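PDB 2WJR: N-acetylneuraminic acid outer membrane channel protein NanC from Escherichia coli, which forms a monomeric, weakly anion-selective outer membrane channel that lets the sialic acid N-acetylneuraminic acid enter the bacterium. Local coordinates for residues A[99-110]-A[123-134]. The protein carries 1 engineered substitution. Residues are numbered along the deposited sequence; the frame is centred on the assembly and turned at random.
Sequences LNFGIRYRYDWK and RDNVHRWDGYVT. With OCT (N-octane), chain E; OCT (N-octane), chain G; PO4 (phosphate ion), chain D.
R104 meets D130, Y132 and R128 on the pore-facing side of two antiparallel neighbours in the KdgM-family beta-barrel, strands 99-110 and 126-136. Backbone pairs from N100-T134 to D108-V126 zip the strands together. R104 NH2 forms a salt bridge with D130 OD2 (2.9 Å). It comes from above the carboxylate, and the two planes are nearly perpendicular (89°). The same oxygen takes R128 NE on its syn lone pair, while R128 NH2 holds OD1, completing a salt-bridge network of the three residues. This side-on grip keeps D130 from turning, and T148 also bonds its OD1. The shared carboxylate probably offsets the like charges of R104 and R128. Y132 OH sits 3.1 Å from R104 CZ, over the centre of the guanidinium face. R128 reaches along R106 because its chain is extended (chi3 175°), and their guanidinium groups stack with planes 30° apart. R106 in turn grips D108 side-on with NE and NH2. This row of arginines, though paired with acids, may contribute to weak anion selectivity. The other face carries I103, Y105, W129 and H127 and binds two n-octane molecules. There Y105 CB lies 3.6 Å from the centroid of the W129 six-membered ring, a CH-pi contact, and Y105 OH hydrogen-bonds H127 ND1. At the extracellular end, R123 NH1 donates to K110 O at 2.9 Å. R123 NE hydrogen-bonds O2 of a phosphate probably from the crystallisation liquor. R123 CD packs 3.4 Å from W109 NE1. With an alanine here, K110 O and the phosphate would probably each lose a donor, and W109 its packing against CD. W109 CZ2 lies over one face of the R123 guanidinium, and K110 NZ, also bonded to Q114, forms a salt bridge with D124 OD2 on its anti lone pair.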
loop_
_atom_site.group_PDB
_atom_site.type_symbol
_atom_site.label_atom_id
_atom_site.label_comp_id
_atom_site.label_asym_id
_atom_site.label_seq_id
_atom_site.Cartn_x
_atom_site.Cartn_y
_atom_site.Cartn_z
ATOM N N LEU A 99 16.569 12.572 1.263
ATOM C CA LEU A 99 15.904 11.871 2.377
ATOM C C LEU A 99 14.518 12.443 2.627
ATOM O O LEU A 99 14.366 13.624 2.998
ATOM C CB LEU A 99 16.762 11.950 3.652
ATOM C CG LEU A 99 16.320 11.188 4.905
ATOM C CD1 LEU A 99 16.231 9.694 4.637
ATOM C CD2 LEU A 99 17.318 11.472 6.038
ATOM N N ASN A 100 13.507 11.595 2.446
ATOM C CA ASN A 100 12.122 11.969 2.656
ATOM C C ASN A 100 11.456 11.068 3.699
ATOM O O ASN A 100 11.654 9.866 3.690
ATOM C CB ASN A 100 11.326 11.874 1.349
ATOM C CG ASN A 100 9.816 12.130 1.542
ATOM O OD1 ASN A 100 9.041 11.215 1.857
ATOM N ND2 ASN A 100 9.399 13.364 1.322
ATOM N N PHE A 101 10.679 11.680 4.576
ATOM C CA PHE A 101 9.927 10.962 5.604
ATOM C C PHE A 101 8.465 11.233 5.393
ATOM O O PHE A 101 8.071 12.317 4.918
ATOM C CB PHE A 101 10.304 11.427 6.983
ATOM C CG PHE A 101 11.737 11.176 7.338
ATOM C CD1 PHE A 101 12.176 9.919 7.648
ATOM C CD2 PHE A 101 12.635 12.220 7.373
ATOM C CE1 PHE A 101 13.486 9.694 7.979
ATOM C CE2 PHE A 101 13.953 11.991 7.700
ATOM C CZ PHE A 101 14.374 10.747 7.997
ATOM N N GLY A 102 7.637 10.255 5.745
ATOM C CA GLY A 102 6.220 10.362 5.511
ATOM C C GLY A 102 5.459 9.598 6.571
ATOM O O GLY A 102 5.947 8.597 7.069
ATOM N N ILE A 103 4.302 10.118 6.940
ATOM C CA ILE A 103 3.384 9.395 7.844
ATOM C C ILE A 103 1.952 9.620 7.387
ATOM O O ILE A 103 1.570 10.722 7.031
ATOM C CB ILE A 103 3.595 9.819 9.325
ATOM C CG1 ILE A 103 2.751 8.970 10.306
ATOM C CG2 ILE A 103 3.324 11.327 9.522
ATOM C CD1 ILE A 103 3.440 7.724 10.825
ATOM N N ARG A 104 1.137 8.565 7.437
ATOM C CA ARG A 104 -0.232 8.644 7.011
ATOM C C ARG A 104 -1.130 7.897 7.986
ATOM O O ARG A 104 -0.772 6.833 8.489
ATOM C CB ARG A 104 -0.406 8.051 5.634
ATOM C CG ARG A 104 -1.781 8.254 5.009
ATOM C CD ARG A 104 -1.814 7.631 3.651
ATOM N NE ARG A 104 -1.705 6.175 3.695
ATOM C CZ ARG A 104 -1.509 5.400 2.637
ATOM N NH1 ARG A 104 -1.407 5.933 1.415
ATOM N NH2 ARG A 104 -1.409 4.089 2.790
ATOM N N TYR A 105 -2.264 8.508 8.267
ATOM C CA TYR A 105 -3.363 7.818 8.902
ATOM C C TYR A 105 -4.524 7.755 7.931
ATOM O O TYR A 105 -4.941 8.786 7.356
ATOM C CB TYR A 105 -3.809 8.517 10.189
ATOM C CG TYR A 105 -5.142 7.958 10.622
ATOM C CD1 TYR A 105 -5.214 6.728 11.283
ATOM C CD2 TYR A 105 -6.329 8.615 10.313
ATOM C CE1 TYR A 105 -6.439 6.186 11.665
ATOM C CE2 TYR A 105 -7.560 8.075 10.681
ATOM C CZ TYR A 105 -7.603 6.860 11.354
ATOM O OH TYR A 105 -8.826 6.342 11.706
ATOM N N ARG A 106 -5.059 6.546 7.759
ATOM C CA ARG A 106 -6.192 6.291 6.878
ATOM C C ARG A 106 -7.247 5.463 7.623
ATOM O O ARG A 106 -6.891 4.519 8.348
ATOM C CB ARG A 106 -5.729 5.508 5.656
ATOM C CG ARG A 106 -6.797 5.293 4.551
ATOM C CD ARG A 106 -6.110 4.646 3.364
ATOM N NE ARG A 106 -6.232 3.183 3.368
ATOM C CZ ARG A 106 -5.379 2.326 2.820
ATOM N NH1 ARG A 106 -4.263 2.744 2.217
ATOM N NH2 ARG A 106 -5.646 1.032 2.871
ATOM N N TYR A 107 -8.505 5.842 7.444
ATOM C CA TYR A 107 -9.671 5.107 7.969
ATOM C C TYR A 107 -10.394 4.428 6.813
ATOM O O TYR A 107 -11.020 5.108 5.999
ATOM C CB TYR A 107 -10.627 6.066 8.678
ATOM C CG TYR A 107 -11.881 5.404 9.249
ATOM C CD1 TYR A 107 -11.782 4.441 10.240
ATOM C CD2 TYR A 107 -13.146 5.763 8.803
ATOM C CE1 TYR A 107 -12.915 3.827 10.774
ATOM C CE2 TYR A 107 -14.301 5.164 9.337
ATOM C CZ TYR A 107 -14.167 4.190 10.318
ATOM O OH TYR A 107 -15.302 3.596 10.848
ATOM N N ASP A 108 -10.299 3.098 6.770
ATOM C CA ASP A 108 -10.901 2.281 5.744
ATOM C C ASP A 108 -12.289 1.841 6.213
ATOM O O ASP A 108 -12.432 1.070 7.190
ATOM C CB ASP A 108 -10.029 1.071 5.463
ATOM C CG ASP A 108 -8.838 1.399 4.568
ATOM O OD1 ASP A 108 -8.843 2.459 3.894
ATOM O OD2 ASP A 108 -7.899 0.593 4.540
ATOM N N TRP A 109 -13.291 2.370 5.533
ATOM C CA TRP A 109 -14.689 2.176 5.892
ATOM C C TRP A 109 -15.324 1.357 4.774
ATOM O O TRP A 109 -15.259 1.746 3.606
ATOM C CB TRP A 109 -15.376 3.527 6.059
ATOM C CG TRP A 109 -16.818 3.423 6.469
ATOM C CD1 TRP A 109 -17.305 3.335 7.737
ATOM C CD2 TRP A 109 -17.961 3.394 5.594
ATOM N NE1 TRP A 109 -18.676 3.263 7.711
ATOM C CE2 TRP A 109 -19.105 3.296 6.411
ATOM C CE3 TRP A 109 -18.124 3.458 4.205
ATOM C CZ2 TRP A 109 -20.399 3.256 5.889
ATOM C CZ3 TRP A 109 -19.417 3.408 3.680
ATOM C CH2 TRP A 109 -20.539 3.306 4.526
ATOM N N LYS A 110 -15.907 0.210 5.114
ATOM C CA LYS A 110 -16.542 -0.647 4.106
ATOM C C LYS A 110 -17.998 -0.266 3.899
ATOM O O LYS A 110 -18.764 -0.148 4.857
ATOM C CB LYS A 110 -16.448 -2.119 4.493
ATOM C CG LYS A 110 -15.115 -2.730 4.226
ATOM C CD LYS A 110 -15.032 -4.143 4.749
ATOM C CE LYS A 110 -13.687 -4.768 4.482
ATOM N NZ LYS A 110 -13.588 -6.180 4.958
ATOM N N ARG A 123 -19.709 -4.053 10.250
ATOM C CA ARG A 123 -18.880 -3.411 9.241
ATOM C C ARG A 123 -17.412 -3.514 9.658
ATOM O O ARG A 123 -17.035 -3.088 10.745
ATOM C CB ARG A 123 -19.305 -1.955 9.132
ATOM C CG ARG A 123 -19.397 -1.428 7.757
ATOM C CD ARG A 123 -19.832 0.027 7.771
ATOM N NE ARG A 123 -21.283 0.171 7.770
ATOM C CZ ARG A 123 -22.065 0.003 6.704
ATOM N NH1 ARG A 123 -21.555 -0.331 5.530
ATOM N NH2 ARG A 123 -23.373 0.161 6.826
ATOM N N ASP A 124 -16.604 -4.062 8.771
ATOM C CA ASP A 124 -15.234 -4.372 9.076
ATOM C C ASP A 124 -14.386 -3.156 8.685
ATOM O O ASP A 124 -13.660 -3.171 7.701
ATOM C CB ASP A 124 -14.768 -5.627 8.362
ATOM C CG ASP A 124 -13.296 -5.891 8.554
ATOM O OD1 ASP A 124 -12.785 -5.661 9.670
ATOM O OD2 ASP A 124 -12.648 -6.317 7.586
ATOM N N ASN A 125 -14.481 -2.145 9.519
ATOM C CA ASN A 125 -13.762 -0.890 9.303
ATOM C C ASN A 125 -12.403 -0.981 9.976
ATOM O O ASN A 125 -12.216 -1.714 10.971
ATOM C CB ASN A 125 -14.547 0.272 9.856
ATOM C CG ASN A 125 -15.934 0.360 9.284
ATOM O OD1 ASN A 125 -16.156 0.048 8.099
ATOM N ND2 ASN A 125 -16.895 0.786 10.120
ATOM N N VAL A 126 -11.436 -0.246 9.428
ATOM C CA VAL A 126 -10.067 -0.409 9.824
ATOM C C VAL A 126 -9.351 0.936 10.025
ATOM O O VAL A 126 -9.538 1.871 9.245
ATOM C CB VAL A 126 -9.312 -1.222 8.777
ATOM C CG1 VAL A 126 -7.795 -1.130 9.043
ATOM C CG2 VAL A 126 -9.789 -2.690 8.767
ATOM N N HIS A 127 -8.551 1.012 11.082
ATOM C CA HIS A 127 -7.658 2.154 11.330
ATOM C C HIS A 127 -6.298 1.772 10.831
ATOM O O HIS A 127 -5.749 0.771 11.278
ATOM C CB HIS A 127 -7.534 2.435 12.817
ATOM C CG HIS A 127 -8.802 2.869 13.475
ATOM N ND1 HIS A 127 -9.375 4.102 13.254
ATOM C CD2 HIS A 127 -9.596 2.241 14.378
ATOM C CE1 HIS A 127 -10.480 4.208 13.967
ATOM N NE2 HIS A 127 -10.635 3.094 14.664
ATOM N N ARG A 128 -5.725 2.555 9.913
ATOM C CA ARG A 128 -4.465 2.188 9.292
ATOM C C ARG A 128 -3.431 3.338 9.322
ATOM O O ARG A 128 -3.735 4.480 8.966
ATOM C CB ARG A 128 -4.680 1.711 7.853
ATOM C CG ARG A 128 -3.380 1.429 7.132
ATOM C CD ARG A 128 -3.580 0.967 5.727
ATOM N NE ARG A 128 -2.284 0.835 5.043
ATOM C CZ ARG A 128 -1.932 -0.126 4.188
ATOM N NH1 ARG A 128 -2.768 -1.117 3.866
ATOM N NH2 ARG A 128 -0.708 -0.101 3.669
ATOM N N TRP A 129 -2.223 2.992 9.767
ATOM C CA TRP A 129 -1.091 3.910 9.801
ATOM C C TRP A 129 0.002 3.383 8.874
ATOM O O TRP A 129 0.316 2.178 8.874
ATOM C CB TRP A 129 -0.531 3.998 11.219
ATOM C CG TRP A 129 -1.347 4.785 12.161
ATOM C CD1 TRP A 129 -2.321 4.332 13.021
ATOM C CD2 TRP A 129 -1.263 6.201 12.355
ATOM N NE1 TRP A 129 -2.849 5.399 13.723
ATOM C CE2 TRP A 129 -2.209 6.550 13.329
ATOM C CE3 TRP A 129 -0.479 7.212 11.777
ATOM C CZ2 TRP A 129 -2.385 7.878 13.752
ATOM C CZ3 TRP A 129 -0.655 8.522 12.195
ATOM C CH2 TRP A 129 -1.594 8.840 13.182
ATOM N N ASP A 130 0.599 4.288 8.092
ATOM C CA ASP A 130 1.774 3.968 7.314
ATOM C C ASP A 130 2.864 4.996 7.610
ATOM O O ASP A 130 2.583 6.184 7.709
ATOM C CB ASP A 130 1.461 3.978 5.818
ATOM C CG ASP A 130 0.560 2.828 5.393
ATOM O OD1 ASP A 130 1.082 1.743 5.052
ATOM O OD2 ASP A 130 -0.670 3.054 5.343
ATOM N N GLY A 131 4.077 4.509 7.769
ATOM C CA GLY A 131 5.286 5.326 7.882
ATOM C C GLY A 131 6.141 5.074 6.652
ATOM O O GLY A 131 6.187 3.957 6.131
ATOM N N TYR A 132 6.846 6.113 6.196
ATOM C CA TYR A 132 7.613 6.046 4.950
ATOM C C TYR A 132 8.977 6.706 5.148
ATOM O O TYR A 132 9.079 7.776 5.760
ATOM C CB TYR A 132 6.910 6.812 3.822
ATOM C CG TYR A 132 5.504 6.396 3.498
ATOM C CD1 TYR A 132 5.248 5.483 2.494
ATOM C CD2 TYR A 132 4.424 6.922 4.203
ATOM C CE1 TYR A 132 3.960 5.113 2.189
ATOM C CE2 TYR A 132 3.133 6.556 3.915
ATOM C CZ TYR A 132 2.909 5.653 2.902
ATOM O OH TYR A 132 1.634 5.281 2.614
ATOM N N VAL A 133 10.013 6.056 4.636
ATOM C CA VAL A 133 11.327 6.668 4.507
ATOM C C VAL A 133 11.880 6.333 3.128
ATOM O O VAL A 133 11.892 5.165 2.713
ATOM C CB VAL A 133 12.322 6.201 5.599
ATOM C CG1 VAL A 133 13.605 7.000 5.480
ATOM C CG2 VAL A 133 11.753 6.379 7.006
ATOM N N THR A 134 12.299 7.356 2.394
ATOM C CA THR A 134 12.868 7.178 1.057
ATOM C C THR A 134 14.244 7.822 1.065
ATOM O O THR A 134 14.378 8.992 1.438
ATOM C CB THR A 134 12.018 7.839 -0.039
ATOM O OG1 THR A 134 10.697 7.306 0.000
ATOM C CG2 THR A 134 12.639 7.577 -1.464
HETATM C C1 OCT E . 9.494 4.336 8.540
HETATM C C2 OCT E . 8.914 5.239 9.639
HETATM C C3 OCT E . 9.239 6.715 9.373
HETATM C C4 OCT E . 8.496 7.669 10.329
HETATM C C5 OCT E . 7.999 8.918 9.593
HETATM C C6 OCT E . 8.072 10.212 10.440
HETATM C C7 OCT E . 7.221 11.351 9.818
HETATM C C8 OCT E . 7.538 12.756 10.370
HETATM C C1 OCT G . -14.434 6.489 13.718
HETATM C C2 OCT G . -13.147 7.251 13.356
HETATM C C3 OCT G . -13.269 7.978 12.004
HETATM C C4 OCT G . -11.968 8.673 11.559
HETATM C C5 OCT G . -12.122 9.316 10.159
HETATM C C6 OCT G . -11.077 10.421 9.894
HETATM C C7 OCT G . -10.844 10.700 8.394
HETATM C C8 OCT G . -9.364 10.973 8.062
HETATM P P PO4 D . -22.818 -1.174 11.192
HETATM O O1 PO4 D . -23.968 -0.559 11.956
HETATM O O2 PO4 D . -22.285 -0.111 10.256
HETATM O O3 PO4 D . -21.724 -1.602 12.159
HETATM O O4 PO4 D . -23.324 -2.380 10.426
HETATM O O HOH W 1 9.143 8.619 1.930
HETATM O O HOH W 2 -2.207 5.061 6.180
HETATM O O HOH W 3 -12.007 -1.718 6.030
HETATM O O HOH W 4 -19.510 1.985 10.576
#